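Local structure of fibrillarin-like rRNA/tRNA 2'-O-methyltransferase (Aeropyrum pernix, 4DF3) at residues 159-172 / 199-211. The protein probably transfers methyl groups from S-adenosyl-L-methionine to ribose 2'-hydroxyls of rRNA and tRNA at sites chosen by a guide RNA. The protein carries 2 engineered substitutions. Sequence-based numbering, arbitrary orientation.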
loop_
_atom_site.group_PDB
_atom_site.type_symbol
_atom_site.label_atom_id
_atom_site.label_comp_id
_atom_site.label_asym_id
_atom_site.label_seq_id
_atom_site.Cartn_x
_atom_site.Cartn_y
_atom_site.Cartn_z
ATOM N N GLU A 159 -13.535 -5.410 11.834
ATOM C CA GLU A 159 -13.679 -4.080 12.446
ATOM C C GLU A 159 -12.403 -3.253 12.309
ATOM O O GLU A 159 -12.013 -2.401 13.177
ATOM C CB GLU A 159 -14.202 -4.186 13.893
ATOM C CG GLU A 159 -15.718 -4.632 13.929
ATOM C CD GLU A 159 -16.284 -4.716 15.340
ATOM O OE1 GLU A 159 -15.752 -4.072 16.263
ATOM O OE2 GLU A 159 -17.293 -5.429 15.542
ATOM N N GLN A 160 -11.844 -3.390 11.114
ATOM C CA GLN A 160 -10.701 -2.593 10.744
ATOM C C GLN A 160 -11.050 -1.106 10.618
ATOM O O GLN A 160 -10.174 -0.236 10.933
ATOM C CB GLN A 160 -10.089 -3.167 9.462
ATOM C CG GLN A 160 -8.830 -2.435 9.049
ATOM C CD GLN A 160 -8.146 -3.111 7.906
ATOM O OE1 GLN A 160 -6.931 -3.171 7.882
ATOM N NE2 GLN A 160 -8.926 -3.686 6.974
ATOM N N ALA A 161 -12.304 -0.784 10.213
ATOM C CA ALA A 161 -12.653 0.599 9.983
ATOM C C ALA A 161 -12.535 1.419 11.283
ATOM O O ALA A 161 -12.065 2.545 11.226
ATOM C CB ALA A 161 -14.009 0.762 9.332
ATOM N N ALA A 162 -12.955 0.853 12.418
ATOM C CA ALA A 162 -12.776 1.522 13.737
ATOM C C ALA A 162 -11.307 1.771 14.049
ATOM O O ALA A 162 -10.986 2.830 14.566
ATOM C CB ALA A 162 -13.437 0.675 14.881
ATOM N N ILE A 163 -10.443 0.818 13.700
ATOM C CA ILE A 163 -8.979 0.987 13.930
ATOM C C ILE A 163 -8.496 2.134 13.038
ATOM O O ILE A 163 -7.700 3.018 13.481
ATOM C CB ILE A 163 -8.215 -0.301 13.589
ATOM C CG1 ILE A 163 -8.676 -1.416 14.533
ATOM C CG2 ILE A 163 -6.636 -0.066 13.550
ATOM C CD1 ILE A 163 -8.089 -2.755 14.182
ATOM N N VAL A 164 -8.934 2.089 11.764
ATOM C CA VAL A 164 -8.602 3.199 10.837
ATOM C C VAL A 164 -9.022 4.553 11.356
ATOM O O VAL A 164 -8.187 5.510 11.332
ATOM C CB VAL A 164 -9.156 2.956 9.435
ATOM C CG1 VAL A 164 -9.071 4.219 8.524
ATOM C CG2 VAL A 164 -8.379 1.714 8.796
ATOM N N VAL A 165 -10.297 4.666 11.798
ATOM C CA VAL A 165 -10.783 5.991 12.237
ATOM C C VAL A 165 -9.972 6.519 13.411
ATOM O O VAL A 165 -9.650 7.713 13.493
ATOM C CB VAL A 165 -12.304 5.903 12.509
ATOM C CG1 VAL A 165 -12.802 7.082 13.299
ATOM C CG2 VAL A 165 -13.031 5.771 11.132
ATOM N N ARG A 166 -9.664 5.619 14.347
ATOM C CA ARG A 166 -8.916 5.975 15.573
ATOM C C ARG A 166 -7.531 6.493 15.235
ATOM O O ARG A 166 -7.078 7.548 15.739
ATOM C CB ARG A 166 -8.792 4.733 16.433
ATOM C CG ARG A 166 -8.337 5.024 17.891
ATOM C CD ARG A 166 -8.383 3.760 18.671
ATOM N NE ARG A 166 -9.741 3.177 18.676
ATOM C CZ ARG A 166 -9.996 1.887 18.509
ATOM N NH1 ARG A 166 -9.019 1.000 18.376
ATOM N NH2 ARG A 166 -11.262 1.468 18.524
ATOM N N ASN A 167 -6.816 5.727 14.391
ATOM C CA ASN A 167 -5.541 6.223 13.896
ATOM C C ASN A 167 -5.670 7.546 13.086
ATOM O O ASN A 167 -4.817 8.429 13.169
ATOM C CB ASN A 167 -4.862 5.154 13.077
ATOM C CG ASN A 167 -4.187 4.127 13.955
ATOM O OD1 ASN A 167 -2.966 4.209 14.175
ATOM N ND2 ASN A 167 -4.973 3.138 14.480
ATOM N N ALA A 168 -6.681 7.665 12.254
ATOM C CA ALA A 168 -6.779 8.883 11.434
ATOM C C ALA A 168 -6.949 10.082 12.344
ATOM O O ALA A 168 -6.418 11.152 12.071
ATOM C CB ALA A 168 -7.987 8.824 10.436
ATOM N N ARG A 169 -7.783 9.936 13.386
ATOM C CA ARG A 169 -7.988 11.093 14.338
ATOM C C ARG A 169 -6.699 11.596 14.961
ATOM O O ARG A 169 -6.486 12.825 15.091
ATOM C CB ARG A 169 -9.019 10.704 15.427
ATOM C CG ARG A 169 -10.439 10.827 14.875
ATOM C CD ARG A 169 -11.561 10.172 15.683
ATOM N NE ARG A 169 -12.850 10.504 15.052
ATOM C CZ ARG A 169 -14.028 9.910 15.314
ATOM N NH1 ARG A 169 -14.120 8.911 16.200
ATOM N NH2 ARG A 169 -15.134 10.317 14.667
ATOM N N PHE A 170 -5.803 10.664 15.310
ATOM C CA PHE A 170 -4.515 11.016 15.859
ATOM C C PHE A 170 -3.534 11.597 14.847
ATOM O O PHE A 170 -2.800 12.526 15.180
ATOM C CB PHE A 170 -3.850 9.805 16.492
ATOM C CG PHE A 170 -4.302 9.534 17.879
ATOM C CD1 PHE A 170 -3.763 10.254 18.947
ATOM C CD2 PHE A 170 -5.226 8.538 18.117
ATOM C CE1 PHE A 170 -4.194 10.000 20.266
ATOM C CE2 PHE A 170 -5.668 8.268 19.451
ATOM C CZ PHE A 170 -5.142 8.980 20.500
ATOM N N PHE A 171 -3.533 11.101 13.618
ATOM C CA PHE A 171 -2.365 11.325 12.729
ATOM C C PHE A 171 -2.627 11.899 11.329
ATOM O O PHE A 171 -1.699 12.358 10.721
ATOM C CB PHE A 171 -1.612 9.984 12.502
ATOM C CG PHE A 171 -1.144 9.331 13.797
ATOM C CD1 PHE A 171 -0.288 10.011 14.657
ATOM C CD2 PHE A 171 -1.684 8.103 14.206
ATOM C CE1 PHE A 171 0.110 9.383 15.908
ATOM C CE2 PHE A 171 -1.301 7.454 15.395
ATOM C CZ PHE A 171 -0.378 8.109 16.271
ATOM N N LEU A 172 -3.808 11.680 10.777
ATOM C CA LEU A 172 -3.970 11.914 9.349
ATOM C C LEU A 172 -4.228 13.413 9.098
ATOM O O LEU A 172 -5.144 13.993 9.704
ATOM C CB LEU A 172 -5.116 11.049 8.771
ATOM C CG LEU A 172 -5.364 11.126 7.240
ATOM C CD1 LEU A 172 -4.163 10.575 6.549
ATOM C CD2 LEU A 172 -6.602 10.238 6.889
ATOM N N ARG A 199 -21.265 -2.037 7.137
ATOM C CA ARG A 199 -20.992 -1.485 8.445
ATOM C C ARG A 199 -19.574 -0.915 8.508
ATOM O O ARG A 199 -19.372 0.158 9.073
ATOM C CB ARG A 199 -21.199 -2.570 9.482
ATOM C CG ARG A 199 -21.053 -2.157 10.939
ATOM C CD ARG A 199 -22.294 -2.583 11.743
ATOM N NE ARG A 199 -22.568 -4.010 11.552
ATOM C CZ ARG A 199 -23.779 -4.554 11.428
ATOM N NH1 ARG A 199 -24.878 -3.817 11.435
ATOM N NH2 ARG A 199 -23.883 -5.864 11.266
ATOM N N GLU A 200 -18.594 -1.613 7.915
ATOM C CA GLU A 200 -17.230 -1.017 7.766
ATOM C C GLU A 200 -17.326 0.302 7.069
ATOM O O GLU A 200 -16.723 1.266 7.479
ATOM C CB GLU A 200 -16.269 -1.946 7.003
ATOM C CG GLU A 200 -15.960 -3.154 7.792
ATOM C CD GLU A 200 -15.153 -2.829 9.095
ATOM O OE1 GLU A 200 -13.948 -2.603 8.986
ATOM O OE2 GLU A 200 -15.742 -2.808 10.191
ATOM N N ILE A 201 -18.066 0.356 5.961
ATOM C CA ILE A 201 -18.085 1.614 5.192
ATOM C C ILE A 201 -18.749 2.703 6.019
ATOM O O ILE A 201 -18.357 3.863 5.951
ATOM C CB ILE A 201 -18.855 1.444 3.849
ATOM C CG1 ILE A 201 -18.224 0.330 2.994
ATOM C CG2 ILE A 201 -19.067 2.821 3.096
ATOM C CD1 ILE A 201 -16.977 0.736 2.232
ATOM N N LYS A 202 -19.801 2.340 6.774
ATOM C CA LYS A 202 -20.516 3.350 7.537
ATOM C C LYS A 202 -19.613 3.894 8.655
ATOM O O LYS A 202 -19.625 5.064 8.966
ATOM C CB LYS A 202 -21.811 2.762 8.131
ATOM C CG LYS A 202 -22.631 3.783 8.966
ATOM C CD LYS A 202 -24.106 3.230 9.122
ATOM C CE LYS A 202 -25.083 4.147 9.872
ATOM N NZ LYS A 202 -24.627 4.467 11.242
ATOM N N THR A 203 -18.813 3.009 9.229
ATOM C CA THR A 203 -17.850 3.396 10.288
ATOM C C THR A 203 -16.873 4.427 9.734
ATOM O O THR A 203 -16.568 5.422 10.385
ATOM C CB THR A 203 -17.172 2.119 10.837
ATOM O OG1 THR A 203 -18.181 1.282 11.415
ATOM C CG2 THR A 203 -16.138 2.422 11.904
ATOM N N LEU A 204 -16.419 4.229 8.483
ATOM C CA LEU A 204 -15.506 5.169 7.887
ATOM C C LEU A 204 -16.222 6.506 7.705
ATOM O O LEU A 204 -15.679 7.546 8.029
ATOM C CB LEU A 204 -14.964 4.646 6.517
ATOM C CG LEU A 204 -14.107 3.386 6.682
ATOM C CD1 LEU A 204 -13.696 2.814 5.284
ATOM C CD2 LEU A 204 -12.798 3.699 7.468
ATOM N N MET A 205 -17.454 6.448 7.186
ATOM C CA MET A 205 -18.211 7.655 6.842
ATOM C C MET A 205 -18.581 8.397 8.108
ATOM O O MET A 205 -18.400 9.612 8.173
ATOM C CB MET A 205 -19.470 7.308 6.065
ATOM C CG MET A 205 -19.168 6.478 4.838
ATOM S SD MET A 205 -20.553 6.297 3.705
ATOM C CE MET A 205 -21.828 5.370 4.578
ATOM N N ASP A 206 -19.051 7.655 9.107
ATOM C CA ASP A 206 -19.282 8.239 10.458
ATOM C C ASP A 206 -18.016 8.836 11.076
ATOM O O ASP A 206 -18.121 9.699 11.962
ATOM C CB ASP A 206 -19.918 7.237 11.476
ATOM C CG ASP A 206 -21.365 6.875 11.141
ATOM O OD1 ASP A 206 -21.993 7.542 10.281
ATOM O OD2 ASP A 206 -21.839 5.849 11.696
ATOM N N GLY A 207 -16.829 8.363 10.656
ATOM C CA GLY A 207 -15.552 8.942 11.097
ATOM C C GLY A 207 -15.066 10.132 10.290
ATOM O O GLY A 207 -13.944 10.569 10.482
ATOM N N GLY A 208 -15.899 10.668 9.389
ATOM C CA GLY A 208 -15.528 11.842 8.599
ATOM C C GLY A 208 -14.776 11.541 7.315
ATOM O O GLY A 208 -14.229 12.446 6.671
ATOM N N LEU A 209 -14.702 10.263 6.944
ATOM C CA LEU A 209 -13.983 9.853 5.713
ATOM C C LEU A 209 -15.041 9.748 4.645
ATOM O O LEU A 209 -16.156 9.271 4.907
ATOM C CB LEU A 209 -13.282 8.518 5.931
ATOM C CG LEU A 209 -12.047 8.623 6.803
ATOM C CD1 LEU A 209 -11.516 7.228 7.088
ATOM C CD2 LEU A 209 -10.957 9.502 6.132
ATOM N N GLU A 210 -14.766 10.248 3.460
ATOM C CA GLU A 210 -15.750 10.069 2.427
ATOM C C GLU A 210 -15.181 9.172 1.362
ATOM O O GLU A 210 -14.066 9.397 0.922
ATOM C CB GLU A 210 -16.113 11.408 1.820
ATOM C CG GLU A 210 -16.976 12.262 2.745
ATOM C CD GLU A 210 -17.180 13.637 2.133
ATOM O OE1 GLU A 210 -17.695 13.706 0.986
ATOM O OE2 GLU A 210 -16.776 14.628 2.792
ATOM N N ILE A 211 -15.978 8.210 0.907
ATOM C CA ILE A 211 -15.456 7.207 0.011
ATOM C C ILE A 211 -15.311 7.771 -1.412
ATOM O O ILE A 211 -16.303 8.248 -1.996
ATOM C CB ILE A 211 -16.404 6.025 -0.034
ATOM C CG1 ILE A 211 -16.683 5.487 1.409
ATOM C CG2 ILE A 211 -15.771 4.933 -0.888
ATOM C CD1 ILE A 211 -15.441 5.310 2.248
HETATM O O HOH W 1 -12.359 -4.061 7.417
HETATM O O HOH W 2 -14.988 -1.303 12.407
#
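With CG beside its backbone N and the chain bent at chi2 (-66°), Glu200 turns its carboxylate to the first turn of helix 160-171, where Ala161 N donates to OE1. This bond is 2.7 Å from Ala161 N to Glu200 OE1, with an N-H...O angle of 151°; the amide comes from the syn side, tilted out of the carboxylate plane. One water links OE2 to Ala162 N, and a second donates to OE1 while contacting Gln160 NE2 weakly. Glutamate suits this place: its carboxylate takes one N-H of the first turn directly and another through water, and the helix dipole there should favour a negative charge. The small side chain of Ala161 suits the close approach of the other helix, its CB lying 3.3 Å from Glu200 O and 3.7 Å from Thr203 CG2.

The two helices, nearly parallel at 15° with axes 8.5 Å apart, pack side by side on one face of the seven-stranded Rossmann-like methyltransferase sheet. Gln160 reaches strand 176-183 and Val155, a residue of the S-adenosylmethionine site, through hydrogen bonds to Ala181 O and Val155 N.

On the side facing strand 176-183, where Val164 touches Met178 and Met180, Val164 and Leu204 cross at a slant, CG1 of the valine 3.9 Å from CD2 of the leucine. Leu209 brings CD1 against the same valine methyl, crossing its side chain at about a right angle. Thr203 turns its methyl toward Ala161 and Ala162, because OG1, beside its own backbone N, bonds back to Arg199 O within its own helix. Further along, Val165 CG2 rests 3.6 Å from Thr203 O. Gly207 has no side chain, and both methyls of Val165 lie against its CA, CG1 at 4.0 Å, which suits glycine here, while Gly208, at positive phi, completes the Schellman motif ending helix 195-206.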